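Local atomic coordinates of N-terminal acetyltransferase-like protein (Chaetomium thermophilum, PDB entry 5NNP), a protein that probably serves as a TPR-repeat auxiliary subunit of an N-terminal acetyltransferase. Residues 446-459 and 488-500. Sequence-based numbering, arbitrary orientation.
Sequences SKAAKYQLRNNENE and WFLTEDGEAWQRR. With PO4 (phosphate ion), chain U.
Arg454 and Glu492 form a side-on salt bridge between the helices. Arg454 NE donates to Glu492 OE2 (3.2 Å) and Arg454 NH2 to Glu492 OE1 (3.1 Å), with both oxygens in the guanidinium plane. The chain of Arg454 bends at chi2 (-58°), which brings its head back toward Glu492. Arg558 is a second partner of that carboxylate. With an alanine here, the two-nitrogen grip would probably be lost, leaving OE2 without its Arg454 mate and the charge of Glu492 leaning more on Arg558.

Among the other polar contacts, Arg499 NE donates to Asn456 OD1 at 2.7 Å, on a lone pair, with the two flat groups nearly coplanar. Arg499 NH2 also reaches Leu453 O (2.9 Å), from the face opposite Asn456 N. Asn458 ND2 lies over one face of the Trp497 ring and donates to Asp493 OD1 at 2.9 Å; Asp493 also pairs with Arg509. Asn458 OD1 accepts from Arg500 NH1.

Carbon contacts line the earlier turns. Leu453 CD1 packs on Phe489 CE1 at 3.6 Å, and Lys450 CB lies 3.7 Å from Trp488 CZ3.

Segments 446-454 and 488-499 run in nearly the same direction, 21° apart. Arg499 ties the second to the Schellman motif, with Asn456 at C-prime, that ends helix 442-454, consistent with the all-helical TPR-type fold of the NatA auxiliary-subunit family.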
loop_
_atom_site.group_PDB
_atom_site.type_symbol
_atom_site.label_atom_id
_atom_site.label_comp_id
_atom_site.label_asym_id
_atom_site.label_seq_id
_atom_site.Cartn_x
_atom_site.Cartn_y
_atom_site.Cartn_z
ATOM N N SER A 446 -9.057 -5.927 -18.629
ATOM C CA SER A 446 -7.696 -5.527 -18.266
ATOM C C SER A 446 -6.634 -6.463 -18.851
ATOM O O SER A 446 -5.568 -6.020 -19.266
ATOM C CB SER A 446 -7.545 -5.462 -16.743
ATOM O OG SER A 446 -8.451 -4.529 -16.178
ATOM N N LYS A 447 -6.925 -7.754 -18.869
ATOM C CA LYS A 447 -6.036 -8.740 -19.464
ATOM C C LYS A 447 -5.822 -8.503 -20.961
ATOM O O LYS A 447 -4.701 -8.587 -21.478
ATOM C CB LYS A 447 -6.603 -10.132 -19.244
ATOM C CG LYS A 447 -6.008 -10.838 -18.077
ATOM C CD LYS A 447 -4.615 -11.293 -18.411
ATOM C CE LYS A 447 -3.947 -11.879 -17.184
ATOM N NZ LYS A 447 -3.540 -10.818 -16.215
ATOM N N ALA A 448 -6.911 -8.204 -21.656
ATOM C CA ALA A 448 -6.837 -8.016 -23.095
ATOM C C ALA A 448 -5.980 -6.793 -23.403
ATOM O O ALA A 448 -5.058 -6.855 -24.217
ATOM C CB ALA A 448 -8.246 -7.882 -23.704
ATOM N N ALA A 449 -6.262 -5.687 -22.726
ATOM C CA ALA A 449 -5.449 -4.483 -22.885
ATOM C C ALA A 449 -3.957 -4.747 -22.633
ATOM O O ALA A 449 -3.102 -4.254 -23.362
ATOM C CB ALA A 449 -5.948 -3.391 -21.964
ATOM N N LYS A 450 -3.653 -5.521 -21.600
ATOM C CA LYS A 450 -2.277 -5.817 -21.246
ATOM C C LYS A 450 -1.619 -6.593 -22.367
ATOM O O LYS A 450 -0.519 -6.248 -22.823
ATOM C CB LYS A 450 -2.204 -6.608 -19.940
ATOM C CG LYS A 450 -0.791 -7.041 -19.545
ATOM C CD LYS A 450 -0.830 -8.051 -18.402
ATOM C CE LYS A 450 0.562 -8.530 -18.003
ATOM N NZ LYS A 450 0.521 -9.290 -16.720
ATOM N N TYR A 451 -2.306 -7.640 -22.819
ATOM C CA TYR A 451 -1.811 -8.446 -23.931
ATOM C C TYR A 451 -1.596 -7.620 -25.208
ATOM O O TYR A 451 -0.640 -7.837 -25.945
ATOM C CB TYR A 451 -2.757 -9.620 -24.186
ATOM C CG TYR A 451 -2.390 -10.809 -23.331
ATOM C CD1 TYR A 451 -2.137 -10.650 -21.979
ATOM C CD2 TYR A 451 -2.260 -12.080 -23.877
ATOM C CE1 TYR A 451 -1.776 -11.714 -21.190
ATOM C CE2 TYR A 451 -1.901 -13.158 -23.087
ATOM C CZ TYR A 451 -1.656 -12.965 -21.747
ATOM O OH TYR A 451 -1.292 -14.028 -20.953
ATOM N N GLN A 452 -2.457 -6.647 -25.448
ATOM C CA GLN A 452 -2.286 -5.785 -26.602
ATOM C C GLN A 452 -1.046 -4.898 -26.452
ATOM O O GLN A 452 -0.278 -4.727 -27.412
ATOM C CB GLN A 452 -3.559 -4.965 -26.822
ATOM C CG GLN A 452 -4.724 -5.835 -27.321
ATOM C CD GLN A 452 -6.086 -5.163 -27.232
ATOM O OE1 GLN A 452 -6.228 -4.097 -26.627
ATOM N NE2 GLN A 452 -7.100 -5.787 -27.838
ATOM N N LEU A 453 -0.836 -4.354 -25.251
ATOM C CA LEU A 453 0.389 -3.611 -24.961
ATOM C C LEU A 453 1.622 -4.509 -25.073
ATOM O O LEU A 453 2.664 -4.085 -25.558
ATOM C CB LEU A 453 0.329 -2.977 -23.571
ATOM C CG LEU A 453 -0.743 -1.909 -23.362
ATOM C CD1 LEU A 453 -0.765 -1.489 -21.917
ATOM C CD2 LEU A 453 -0.490 -0.711 -24.247
ATOM N N ARG A 454 1.505 -5.748 -24.614
ATOM C CA ARG A 454 2.587 -6.710 -24.787
ATOM C C ARG A 454 2.873 -6.949 -26.271
ATOM O O ARG A 454 3.993 -7.296 -26.636
ATOM C CB ARG A 454 2.256 -8.034 -24.094
ATOM C CG ARG A 454 2.290 -7.961 -22.587
ATOM C CD ARG A 454 3.648 -7.500 -22.103
ATOM N NE ARG A 454 3.708 -7.354 -20.651
ATOM C CZ ARG A 454 3.978 -8.341 -19.800
ATOM N NH1 ARG A 454 4.193 -9.566 -20.245
ATOM N NH2 ARG A 454 4.028 -8.100 -18.498
ATOM N N ASN A 455 1.860 -6.755 -27.115
ATOM C CA ASN A 455 2.029 -6.834 -28.564
ATOM C C ASN A 455 2.291 -5.457 -29.191
ATOM O O ASN A 455 2.179 -5.274 -30.393
ATOM C CB ASN A 455 0.804 -7.474 -29.203
ATOM C CG ASN A 455 1.040 -7.882 -30.636
ATOM O OD1 ASN A 455 2.136 -8.276 -31.005
ATOM N ND2 ASN A 455 0.004 -7.805 -31.446
ATOM N N ASN A 456 2.647 -4.504 -28.341
ATOM C CA ASN A 456 2.945 -3.144 -28.734
ATOM C C ASN A 456 1.820 -2.429 -29.453
ATOM O O ASN A 456 2.090 -1.551 -30.264
ATOM C CB ASN A 456 4.197 -3.104 -29.601
ATOM C CG ASN A 456 5.450 -3.408 -28.820
ATOM O OD1 ASN A 456 5.419 -3.493 -27.596
ATOM N ND2 ASN A 456 6.567 -3.569 -29.523
ATOM N N GLU A 457 0.567 -2.761 -29.135
ATOM C CA GLU A 457 -0.562 -2.035 -29.722
ATOM C C GLU A 457 -1.174 -1.030 -28.748
ATOM O O GLU A 457 -2.303 -1.214 -28.281
ATOM C CB GLU A 457 -1.643 -3.001 -30.191
ATOM C CG GLU A 457 -1.258 -3.859 -31.378
ATOM C CD GLU A 457 -2.297 -4.921 -31.655
ATOM O OE1 GLU A 457 -3.199 -4.665 -32.484
ATOM O OE2 GLU A 457 -2.226 -6.007 -31.032
ATOM N N ASN A 458 -0.438 0.037 -28.454
ATOM C CA ASN A 458 -0.853 0.992 -27.423
ATOM C C ASN A 458 -2.226 1.592 -27.663
ATOM O O ASN A 458 -3.089 1.590 -26.788
ATOM C CB ASN A 458 0.175 2.118 -27.313
ATOM C CG ASN A 458 1.554 1.600 -26.983
ATOM O OD1 ASN A 458 2.170 0.880 -27.775
ATOM N ND2 ASN A 458 2.039 1.936 -25.802
ATOM N N GLU A 459 -2.421 2.112 -28.862
ATOM C CA GLU A 459 -3.633 2.844 -29.172
ATOM C C GLU A 459 -4.856 1.919 -29.101
ATOM O O GLU A 459 -5.930 2.327 -28.640
ATOM C CB GLU A 459 -3.493 3.522 -30.540
ATOM C CG GLU A 459 -2.603 2.773 -31.495
ATOM C CD GLU A 459 -1.164 3.248 -31.487
ATOM O OE1 GLU A 459 -0.279 2.426 -31.184
ATOM O OE2 GLU A 459 -0.910 4.425 -31.816
ATOM N N TRP A 488 -0.354 -0.039 -13.049
ATOM C CA TRP A 488 -0.046 -1.170 -13.918
ATOM C C TRP A 488 -0.160 -0.717 -15.372
ATOM O O TRP A 488 0.752 -0.952 -16.180
ATOM C CB TRP A 488 -0.943 -2.391 -13.634
ATOM C CG TRP A 488 -2.302 -2.403 -14.304
ATOM C CD1 TRP A 488 -3.503 -2.081 -13.731
ATOM C CD2 TRP A 488 -2.598 -2.768 -15.668
ATOM N NE1 TRP A 488 -4.518 -2.211 -14.651
ATOM C CE2 TRP A 488 -3.993 -2.630 -15.841
ATOM C CE3 TRP A 488 -1.819 -3.181 -16.756
ATOM C CZ2 TRP A 488 -4.621 -2.906 -17.053
ATOM C CZ3 TRP A 488 -2.452 -3.453 -17.964
ATOM C CH2 TRP A 488 -3.836 -3.315 -18.100
ATOM N N PHE A 489 -1.241 -0.020 -15.701
ATOM C CA PHE A 489 -1.429 0.349 -17.090
ATOM C C PHE A 489 -0.398 1.386 -17.512
ATOM O O PHE A 489 0.177 1.284 -18.589
ATOM C CB PHE A 489 -2.832 0.883 -17.366
ATOM C CG PHE A 489 -3.012 1.316 -18.785
ATOM C CD1 PHE A 489 -3.249 0.379 -19.779
ATOM C CD2 PHE A 489 -2.897 2.645 -19.144
ATOM C CE1 PHE A 489 -3.399 0.758 -21.082
ATOM C CE2 PHE A 489 -3.042 3.029 -20.470
ATOM C CZ PHE A 489 -3.293 2.079 -21.434
ATOM N N LEU A 490 -0.176 2.388 -16.660
ATOM C CA LEU A 490 0.795 3.438 -16.959
ATOM C C LEU A 490 2.180 2.839 -17.209
ATOM O O LEU A 490 2.860 3.221 -18.163
ATOM C CB LEU A 490 0.852 4.467 -15.831
ATOM C CG LEU A 490 -0.360 5.393 -15.642
ATOM C CD1 LEU A 490 -0.179 6.288 -14.419
ATOM C CD2 LEU A 490 -0.614 6.236 -16.863
ATOM N N THR A 491 2.585 1.884 -16.376
ATOM C CA THR A 491 3.900 1.260 -16.539
ATOM C C THR A 491 3.969 0.458 -17.840
ATOM O O THR A 491 4.905 0.619 -18.626
ATOM C CB THR A 491 4.251 0.340 -15.361
ATOM O OG1 THR A 491 4.076 1.045 -14.129
ATOM C CG2 THR A 491 5.691 -0.115 -15.457
ATOM N N GLU A 492 2.975 -0.403 -18.057
ATOM C CA GLU A 492 2.893 -1.204 -19.277
ATOM C C GLU A 492 2.861 -0.336 -20.532
ATOM O O GLU A 492 3.538 -0.615 -21.518
ATOM C CB GLU A 492 1.651 -2.094 -19.233
ATOM C CG GLU A 492 1.794 -3.301 -18.327
ATOM C CD GLU A 492 2.808 -4.291 -18.847
ATOM O OE1 GLU A 492 3.297 -5.110 -18.057
ATOM O OE2 GLU A 492 3.112 -4.267 -20.061
ATOM N N ASP A 493 2.062 0.721 -20.492
ATOM C CA ASP A 493 1.965 1.648 -21.609
ATOM C C ASP A 493 3.324 2.272 -21.918
ATOM O O ASP A 493 3.681 2.454 -23.079
ATOM C CB ASP A 493 0.941 2.740 -21.312
ATOM C CG ASP A 493 0.569 3.547 -22.542
ATOM O OD1 ASP A 493 0.403 2.953 -23.628
ATOM O OD2 ASP A 493 0.432 4.782 -22.422
ATOM N N GLY A 494 4.072 2.601 -20.871
ATOM C CA GLY A 494 5.377 3.210 -21.030
ATOM C C GLY A 494 6.370 2.258 -21.666
ATOM O O GLY A 494 7.046 2.611 -22.632
ATOM N N GLU A 495 6.449 1.045 -21.128
ATOM C CA GLU A 495 7.370 0.045 -21.631
ATOM C C GLU A 495 7.078 -0.259 -23.100
ATOM O O GLU A 495 8.002 -0.417 -23.910
ATOM C CB GLU A 495 7.301 -1.217 -20.765
ATOM C CG GLU A 495 7.753 -0.965 -19.330
ATOM C CD GLU A 495 7.711 -2.194 -18.441
ATOM O OE1 GLU A 495 7.164 -3.238 -18.847
ATOM O OE2 GLU A 495 8.240 -2.118 -17.319
ATOM N N ALA A 496 5.797 -0.303 -23.451
ATOM C CA ALA A 496 5.392 -0.487 -24.846
ATOM C C ALA A 496 5.866 0.652 -25.764
ATOM O O ALA A 496 6.431 0.409 -26.835
ATOM C CB ALA A 496 3.892 -0.624 -24.929
ATOM N N TRP A 497 5.608 1.892 -25.350
ATOM C CA TRP A 497 6.049 3.066 -26.094
ATOM C C TRP A 497 7.569 3.094 -26.228
ATOM O O TRP A 497 8.106 3.500 -27.263
ATOM C CB TRP A 497 5.564 4.358 -25.423
ATOM C CG TRP A 497 4.148 4.699 -25.752
ATOM C CD1 TRP A 497 3.115 4.853 -24.873
ATOM C CD2 TRP A 497 3.598 4.913 -27.061
ATOM N NE1 TRP A 497 1.956 5.153 -25.555
ATOM C CE2 TRP A 497 2.228 5.197 -26.896
ATOM C CE3 TRP A 497 4.134 4.902 -28.351
ATOM C CZ2 TRP A 497 1.385 5.462 -27.978
ATOM C CZ3 TRP A 497 3.291 5.164 -29.428
ATOM C CH2 TRP A 497 1.934 5.438 -29.236
ATOM N N GLN A 498 8.261 2.671 -25.173
ATOM C CA GLN A 498 9.713 2.609 -25.211
ATOM C C GLN A 498 10.145 1.601 -26.259
ATOM O O GLN A 498 11.059 1.869 -27.025
ATOM C CB GLN A 498 10.280 2.244 -23.843
ATOM C CG GLN A 498 11.781 2.316 -23.735
ATOM C CD GLN A 498 12.248 2.220 -22.290
ATOM O OE1 GLN A 498 11.538 2.620 -21.358
ATOM N NE2 GLN A 498 13.437 1.675 -22.095
ATOM N N ARG A 499 9.462 0.460 -26.312
ATOM C CA ARG A 499 9.770 -0.582 -27.286
ATOM C C ARG A 499 9.554 -0.121 -28.720
ATOM O O ARG A 499 10.139 -0.675 -29.654
ATOM C CB ARG A 499 8.925 -1.832 -27.034
ATOM C CG ARG A 499 9.375 -2.671 -25.857
ATOM C CD ARG A 499 8.739 -4.048 -25.892
ATOM N NE ARG A 499 7.289 -4.013 -25.701
ATOM C CZ ARG A 499 6.690 -3.966 -24.515
ATOM N NH1 ARG A 499 7.419 -3.935 -23.409
ATOM N NH2 ARG A 499 5.364 -3.945 -24.433
ATOM N N ARG A 500 8.698 0.877 -28.897
ATOM C CA ARG A 500 8.400 1.379 -30.230
ATOM C C ARG A 500 9.327 2.524 -30.588
ATOM O O ARG A 500 9.297 3.045 -31.707
ATOM C CB ARG A 500 6.946 1.823 -30.320
ATOM C CG ARG A 500 5.975 0.686 -30.184
ATOM C CD ARG A 500 4.567 1.197 -29.959
ATOM N NE ARG A 500 4.071 1.986 -31.082
ATOM C CZ ARG A 500 2.789 2.280 -31.269
ATOM N NH1 ARG A 500 1.881 1.842 -30.408
ATOM N NH2 ARG A 500 2.408 3.002 -32.311
HETATM P P PO4 U . -0.609 -13.119 -17.377
HETATM O O1 PO4 U . -0.849 -13.528 -18.808
HETATM O O2 PO4 U . 0.818 -13.470 -17.016
HETATM O O3 PO4 U . -0.808 -11.628 -17.209
HETATM O O4 PO4 U . -1.586 -13.853 -16.488
HETATM O O HOH W 1 -7.409 -2.351 -14.718
HETATM O O HOH W 2 -2.142 3.590 -24.920
#